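Local coordinates for protein octaprenyl-diphosphate synthase (Bacteroides thetaiotaomicron, PDB 3RMG) that probably acts as a magnesium-dependent prenyltransferase of the FPP/GGPP synthase family, joining isoprenoid diphosphates into longer chains, at residues 74-77 with 78-81; 189-193 with 194-198; 316-319 with 320-324. All coordinates share one frame; numbering follows the deposited sequence.

In the fold
Along the chain the three contacts come in series, neither nesting nor crossing, each local within one continuous run of chain: interactions 1 and 3 join consecutive helical turns, interaction 2 a loop to the first turn of a helix. Interaction 1 lies within helix 67-90, its centre about 11 Å from the centre of the chain, where its side chains meet helices 102-128, 132-154, 174-188 and 50-62. Interaction 2 is at the surface, where the loop after helix 174-188 turns into helix 193-217. Interaction 3 forms the last turns of helix 309-323 and packs on helices 193-217 and 283-302. Their centres lie 22 to 25 Å apart and none touches another. Helix 50-62 is a common neighbour, meeting residues of all three.

Interaction 1: residues 74-77 with 78-81; sequences VSLE and LLHT
Thr81 doubles its grip on Glu77: its amide N and its hydroxyl OG1 both donate to Glu77 O, the hydroxyl at 2.6 Å and the amide at 3.0 Å. They reach the oxygen from opposite faces of the carbonyl plane, OG1 tilted 32° from it. Its chi1 of -42° sets OG1 anti to the carbonyl carbon and turns it back along the helix. A valine here would probably cost Glu77 O its second donor, leaving the backbone amide as its one partner within this turn.

The other backbone bonds follow the i to i+4 pattern of an alpha helix, Leu78 N to Val74 O at 2.7 Å, then Leu79 to Ser75 and His80 to Leu76. These turns lie in the middle of helix 67-90, mostly buried, in the all-helical fold of the FPP/GGPP synthase family. Ser75 OG bonds to the backbone O of Ser122 on helix 102-128.

Apolar contact is carried by Val74 and Leu78, which lie side by side and point the same way, with CG1 of Val74 3.6 Å from CD1 of Leu78. Leu76 CD2 and Leu79 CD2 approach more loosely, at 4.4 Å. Both leucines also touch Leu141 of helix 132-154.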
loop_
_atom_site.group_PDB
_atom_site.type_symbol
_atom_site.label_atom_id
_atom_site.label_comp_id
_atom_site.label_asym_id
_atom_site.label_seq_id
_atom_site.Cartn_x
_atom_site.Cartn_y
_atom_site.Cartn_z
ATOM N N VAL A 74 13.695 8.020 4.102
ATOM C CA VAL A 74 12.762 7.201 4.861
ATOM C C VAL A 74 11.631 6.681 3.960
ATOM O O VAL A 74 11.329 5.478 3.923
ATOM C CB VAL A 74 12.179 7.998 6.031
ATOM C CG1 VAL A 74 11.119 7.177 6.797
ATOM C CG2 VAL A 74 13.310 8.421 6.958
ATOM N N SER A 75 11.019 7.583 3.213
ATOM C CA SER A 75 9.919 7.180 2.355
ATOM C C SER A 75 10.323 6.020 1.465
ATOM O O SER A 75 9.649 4.995 1.442
ATOM C CB SER A 75 9.451 8.336 1.488
ATOM O OG SER A 75 8.435 7.891 0.616
ATOM N N LEU A 76 11.421 6.184 0.727
ATOM C CA LEU A 76 11.832 5.176 -0.239
ATOM C C LEU A 76 12.271 3.896 0.451
ATOM O O LEU A 76 11.983 2.807 -0.017
ATOM C CB LEU A 76 12.922 5.712 -1.167
ATOM C CG LEU A 76 12.429 6.701 -2.245
ATOM C CD1 LEU A 76 13.586 7.347 -2.956
ATOM C CD2 LEU A 76 11.497 6.030 -3.258
ATOM N N GLU A 77 12.927 4.023 1.594
ATOM C CA GLU A 77 13.300 2.844 2.361
ATOM C C GLU A 77 12.070 2.089 2.895
ATOM O O GLU A 77 12.047 0.860 2.931
ATOM C CB GLU A 77 14.251 3.231 3.494
ATOM C CG GLU A 77 15.031 2.064 4.075
ATOM C CD GLU A 77 16.117 1.554 3.139
ATOM O OE1 GLU A 77 16.302 2.146 2.056
ATOM O OE2 GLU A 77 16.787 0.558 3.486
ATOM N N LEU A 78 11.044 2.819 3.306
ATOM C CA LEU A 78 9.799 2.184 3.723
ATOM C C LEU A 78 9.111 1.460 2.558
ATOM O O LEU A 78 8.576 0.352 2.724
ATOM C CB LEU A 78 8.847 3.219 4.333
ATOM C CG LEU A 78 9.329 3.819 5.652
ATOM C CD1 LEU A 78 8.386 4.901 6.148
ATOM C CD2 LEU A 78 9.504 2.720 6.676
ATOM N N LEU A 79 9.107 2.094 1.389
ATOM C CA LEU A 79 8.493 1.486 0.203
ATOM C C LEU A 79 9.165 0.152 -0.129
ATOM O O LEU A 79 8.499 -0.848 -0.416
ATOM C CB LEU A 79 8.578 2.442 -0.995
ATOM C CG LEU A 79 8.144 1.916 -2.363
ATOM C CD1 LEU A 79 6.731 1.391 -2.291
ATOM C CD2 LEU A 79 8.231 3.021 -3.397
ATOM N N HIS A 80 10.494 0.151 -0.088
ATOM C CA HIS A 80 11.278 -1.045 -0.334
ATOM C C HIS A 80 10.964 -2.117 0.708
ATOM O O HIS A 80 10.677 -3.269 0.376
ATOM C CB HIS A 80 12.755 -0.694 -0.276
ATOM C CG HIS A 80 13.661 -1.882 -0.338
ATOM N ND1 HIS A 80 13.613 -2.802 -1.364
ATOM C CD2 HIS A 80 14.660 -2.284 0.483
ATOM C CE1 HIS A 80 14.540 -3.723 -1.170
ATOM N NE2 HIS A 80 15.189 -3.432 -0.056
ATOM N N THR A 81 11.010 -1.733 1.977
ATOM C CA THR A 81 10.711 -2.676 3.038
ATOM C C THR A 81 9.334 -3.280 2.861
ATOM O O THR A 81 9.158 -4.487 3.030
ATOM C CB THR A 81 10.773 -2.026 4.427
ATOM O OG1 THR A 81 11.909 -1.153 4.501
ATOM C CG2 THR A 81 10.883 -3.100 5.495
#

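Interaction 2: residues 189-193 with 194-198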
loop_
_atom_site.group_PDB
_atom_site.type_symbol
_atom_site.label_atom_id
_atom_site.label_comp_id
_atom_site.label_asym_id
_atom_site.label_seq_id
_atom_site.Cartn_x
_atom_site.Cartn_y
_atom_site.Cartn_z
ATOM N N VAL A 189 17.131 18.927 -2.535
ATOM C CA VAL A 189 17.980 20.105 -2.357
ATOM C C VAL A 189 17.716 21.090 -3.487
ATOM O O VAL A 189 18.413 22.080 -3.651
ATOM C CB VAL A 189 19.500 19.744 -2.277
ATOM C CG1 VAL A 189 19.781 18.865 -1.057
ATOM C CG2 VAL A 189 19.962 19.021 -3.531
ATOM N N GLN A 190 16.694 20.798 -4.275
ATOM C CA GLN A 190 16.147 21.776 -5.209
ATOM C C GLN A 190 17.111 22.249 -6.286
ATOM O O GLN A 190 17.185 23.445 -6.559
ATOM C CB GLN A 190 15.628 22.989 -4.439
ATOM C CG GLN A 190 14.616 22.632 -3.376
ATOM C CD GLN A 190 13.985 23.850 -2.757
ATOM O OE1 GLN A 190 14.653 24.858 -2.523
ATOM N NE2 GLN A 190 12.689 23.771 -2.487
ATOM N N VAL A 191 17.833 21.330 -6.913
ATOM C CA VAL A 191 18.686 21.715 -8.034
ATOM C C VAL A 191 17.928 21.575 -9.354
ATOM O O VAL A 191 16.787 21.118 -9.379
ATOM C CB VAL A 191 19.998 20.923 -8.041
ATOM C CG1 VAL A 191 20.835 21.309 -6.822
ATOM C CG2 VAL A 191 19.714 19.421 -8.030
ATOM N N GLY A 192 18.547 21.981 -10.453
ATOM C CA GLY A 192 17.867 21.963 -11.745
ATOM C C GLY A 192 17.572 20.574 -12.303
ATOM O O GLY A 192 18.034 19.550 -11.767
ATOM N N GLU A 193 16.813 20.554 -13.394
ATOM C CA GLU A 193 16.368 19.324 -14.047
ATOM C C GLU A 193 17.516 18.425 -14.511
ATOM O O GLU A 193 17.435 17.200 -14.403
ATOM C CB GLU A 193 15.440 19.649 -15.228
ATOM C CG GLU A 193 14.091 20.231 -14.807
ATOM C CD GLU A 193 13.131 20.423 -15.977
ATOM O OE1 GLU A 193 13.239 19.680 -16.981
ATOM O OE2 GLU A 193 12.265 21.321 -15.886
ATOM N N GLU A 194 18.586 19.031 -15.005
ATOM C CA GLU A 194 19.710 18.253 -15.505
ATOM C C GLU A 194 20.455 17.539 -14.375
ATOM O O GLU A 194 20.898 16.399 -14.530
ATOM C CB GLU A 194 20.669 19.117 -16.326
ATOM C CG GLU A 194 21.686 19.896 -15.508
ATOM C CD GLU A 194 21.319 21.358 -15.340
ATOM O OE1 GLU A 194 20.212 21.652 -14.838
ATOM O OE2 GLU A 194 22.156 22.213 -15.707
ATOM N N GLU A 195 20.574 18.203 -13.233
ATOM C CA GLU A 195 21.237 17.595 -12.093
ATOM C C GLU A 195 20.401 16.444 -11.553
ATOM O O GLU A 195 20.929 15.366 -11.237
ATOM C CB GLU A 195 21.528 18.651 -11.025
ATOM C CG GLU A 195 22.490 19.740 -11.512
ATOM C CD GLU A 195 22.196 21.112 -10.923
ATOM O OE1 GLU A 195 21.019 21.543 -10.953
ATOM O OE2 GLU A 195 23.151 21.765 -10.447
ATOM N N VAL A 196 19.090 16.660 -11.478
ATOM C CA VAL A 196 18.140 15.606 -11.114
ATOM C C VAL A 196 18.243 14.444 -12.105
ATOM O O VAL A 196 18.295 13.287 -11.704
ATOM C CB VAL A 196 16.695 16.157 -11.076
ATOM C CG1 VAL A 196 15.702 15.050 -10.999
ATOM C CG2 VAL A 196 16.522 17.103 -9.886
ATOM N N ALA A 197 18.307 14.756 -13.400
ATOM C CA ALA A 197 18.465 13.724 -14.424
ATOM C C ALA A 197 19.823 13.038 -14.297
ATOM O O ALA A 197 19.954 11.812 -14.476
ATOM C CB ALA A 197 18.295 14.319 -15.841
ATOM N N PHE A 198 20.841 13.831 -13.993
ATOM C CA PHE A 198 22.170 13.277 -13.776
ATOM C C PHE A 198 22.182 12.304 -12.586
ATOM O O PHE A 198 22.795 11.237 -12.649
ATOM C CB PHE A 198 23.165 14.414 -13.585
ATOM C CG PHE A 198 24.455 14.011 -12.931
ATOM C CD1 PHE A 198 24.492 13.693 -11.575
ATOM C CD2 PHE A 198 25.650 14.034 -13.647
ATOM C CE1 PHE A 198 25.699 13.355 -10.947
ATOM C CE2 PHE A 198 26.851 13.702 -13.030
ATOM C CZ PHE A 198 26.872 13.360 -11.671
#
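Gly192 and Val196 mark the start of a helix: Gly192 stands right before it, at the N-cap position, and its O accepts from Val196 N at 3.1 Å. The N-H points almost straight at the oxygen, with an angle of 171°, and the donor lies in the carbonyl plane. One residue on, Ala197 N donates to Glu193 O at 2.8 Å, so the i to i+4 ladder is already established in the first turn.

The side chain of Glu195 turns back to the residue before the helix. Its OE1 receives the amide of Gly192 at 2.6 Å, met nearly along the C-O axis, although the N-H is bent to 130°. The chain leaves with CG anti to the carbonyl carbon and then bends at chi2 (146°), which carries the carboxylate across Val191. The two side chains cross at about a right angle, OE1 lying 3.1 Å from Val191 CB, while Val191 CG2 rests 3.6 Å from Glu195 CB. Val191 CG2 also has a looser apolar neighbour, Val196 CG2, at 4.4 Å. Val191 touches Tyr62 of helix 50-62, and both valines touch Ala186 of helix 174-188.

A glutamate three residues after the N-cap, accepting from the N-cap residue's amide, is one half of a capping box; glycine at the N-cap has no side chain to supply the reciprocal bond.

Interaction 3: residues 316-319 with 320-324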
loop_
_atom_site.group_PDB
_atom_site.type_symbol
_atom_site.label_atom_id
_atom_site.label_comp_id
_atom_site.label_asym_id
_atom_site.label_seq_id
_atom_site.Cartn_x
_atom_site.Cartn_y
_atom_site.Cartn_z
ATOM N N THR A 316 34.196 5.501 -3.668
ATOM C CA THR A 316 34.468 4.418 -2.719
ATOM C C THR A 316 33.215 3.569 -2.474
ATOM O O THR A 316 33.278 2.355 -2.409
ATOM C CB THR A 316 34.981 4.954 -1.357
ATOM O OG1 THR A 316 36.038 5.893 -1.575
ATOM C CG2 THR A 316 35.505 3.818 -0.492
ATOM N N TYR A 317 32.072 4.213 -2.315
ATOM C CA TYR A 317 30.808 3.491 -2.236
ATOM C C TYR A 317 30.676 2.517 -3.418
ATOM O O TYR A 317 30.368 1.344 -3.247
ATOM C CB TYR A 317 29.684 4.512 -2.287
ATOM C CG TYR A 317 28.274 3.981 -2.208
ATOM C CD1 TYR A 317 27.598 3.930 -0.989
ATOM C CD2 TYR A 317 27.594 3.589 -3.354
ATOM C CE1 TYR A 317 26.289 3.477 -0.913
ATOM C CE2 TYR A 317 26.286 3.129 -3.291
ATOM C CZ TYR A 317 25.640 3.080 -2.072
ATOM O OH TYR A 317 24.344 2.633 -2.013
ATOM N N LEU A 318 30.924 3.005 -4.625
ATOM C CA LEU A 318 30.693 2.188 -5.796
ATOM C C LEU A 318 31.735 1.072 -5.900
ATOM O O LEU A 318 31.408 -0.040 -6.306
ATOM C CB LEU A 318 30.601 3.054 -7.065
ATOM C CG LEU A 318 30.169 2.347 -8.359
ATOM C CD1 LEU A 318 29.103 1.293 -8.097
ATOM C CD2 LEU A 318 29.667 3.340 -9.390
ATOM N N ASP A 319 32.973 1.347 -5.490
ATOM C CA ASP A 319 33.997 0.300 -5.429
ATOM C C ASP A 319 33.614 -0.789 -4.436
ATOM O O ASP A 319 33.869 -1.967 -4.662
ATOM C CB ASP A 319 35.350 0.875 -5.036
ATOM C CG ASP A 319 36.072 1.520 -6.200
ATOM O OD1 ASP A 319 36.935 2.386 -5.954
ATOM O OD2 ASP A 319 35.786 1.160 -7.361
ATOM N N TYR A 320 33.003 -0.382 -3.330
ATOM C CA TYR A 320 32.653 -1.292 -2.253
ATOM C C TYR A 320 31.470 -2.172 -2.658
ATOM O O TYR A 320 31.430 -3.361 -2.338
ATOM C CB TYR A 320 32.321 -0.485 -1.006
ATOM C CG TYR A 320 32.340 -1.261 0.284
ATOM C CD1 TYR A 320 33.489 -1.305 1.072
ATOM C CD2 TYR A 320 31.199 -1.924 0.738
ATOM C CE1 TYR A 320 33.509 -2.002 2.270
ATOM C CE2 TYR A 320 31.208 -2.623 1.932
ATOM C CZ TYR A 320 32.365 -2.660 2.696
ATOM O OH TYR A 320 32.381 -3.355 3.886
ATOM N N VAL A 321 30.506 -1.587 -3.362
ATOM C CA VAL A 321 29.433 -2.366 -3.966
ATOM C C VAL A 321 30.032 -3.458 -4.864
ATOM O O VAL A 321 29.960 -4.648 -4.550
ATOM C CB VAL A 321 28.479 -1.467 -4.771
ATOM C CG1 VAL A 321 27.587 -2.293 -5.689
ATOM C CG2 VAL A 321 27.648 -0.619 -3.831
ATOM N N VAL A 322 30.648 -3.042 -5.966
ATOM C CA VAL A 322 31.310 -3.969 -6.879
ATOM C C VAL A 322 32.196 -5.014 -6.184
ATOM O O VAL A 322 31.966 -6.216 -6.313
ATOM C CB VAL A 322 32.160 -3.212 -7.911
ATOM C CG1 VAL A 322 33.038 -4.183 -8.697
ATOM C CG2 VAL A 322 31.260 -2.414 -8.839
ATOM N N ALA A 323 33.209 -4.554 -5.455
ATOM C CA ALA A 323 34.179 -5.446 -4.809
ATOM C C ALA A 323 33.547 -6.385 -3.789
ATOM O O ALA A 323 34.135 -7.404 -3.432
ATOM C CB ALA A 323 35.299 -4.639 -4.153
ATOM N N ARG A 324 32.355 -6.037 -3.319
ATOM C CA ARG A 324 31.665 -6.852 -2.324
ATOM C C ARG A 324 31.545 -8.304 -2.796
ATOM O O ARG A 324 31.219 -8.562 -3.959
ATOM C CB ARG A 324 30.278 -6.275 -2.037
ATOM C CG ARG A 324 29.765 -6.588 -0.651
ATOM C CD ARG A 324 28.260 -6.420 -0.559
ATOM N NE ARG A 324 27.774 -6.776 0.772
ATOM C CZ ARG A 324 27.756 -8.016 1.256
ATOM N NH1 ARG A 324 27.301 -8.243 2.481
ATOM N NH2 ARG A 324 28.196 -9.031 0.522
#
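The first torsions of Tyr317 and Val321 bring ring and methyl together. The tyrosine ring leaves with CG anti to the backbone N (chi1 -180°), and in Val321 chi1 of 165° sets CG1 anti to the backbone N and so leaves CG2 anti to the carbonyl carbon, on the side of the preceding turn. There CG2 comes 4.0 Å from ring atom CE2 of Tyr317. The same methyl sits 3.4 Å from Tyr317 O, so it packs against both the ring and the backbone of one residue. The side chains cross obliquely.

Leu318 makes looser contacts: its CD1 lies 4.4 Å from Val321 CB and 4.4 Å from Val322 CG2.

These residues form the last turns of helix 309-323, and the backbone bonds show its progress. Val321 N donates to Tyr317 O at 2.9 Å, and Ala323 N to Asp319 O at 2.8 Å. Tyr320 N is shared, bonding to Thr316 O at 2.9 Å and weakly to Tyr317 O. The helix then ends, Arg324 being the first residue to leave helical angles.

The polar ends reach outside this turn. Tyr317 OH bonds to the backbone O of Met50, and Asp319 OD2 forms a salt bridge with Lys295 of helix 283-302. Helix 193-217 packs on part of the apolar side, where Ile206 touches Tyr317 and Leu318 while Phe210 meets Val321.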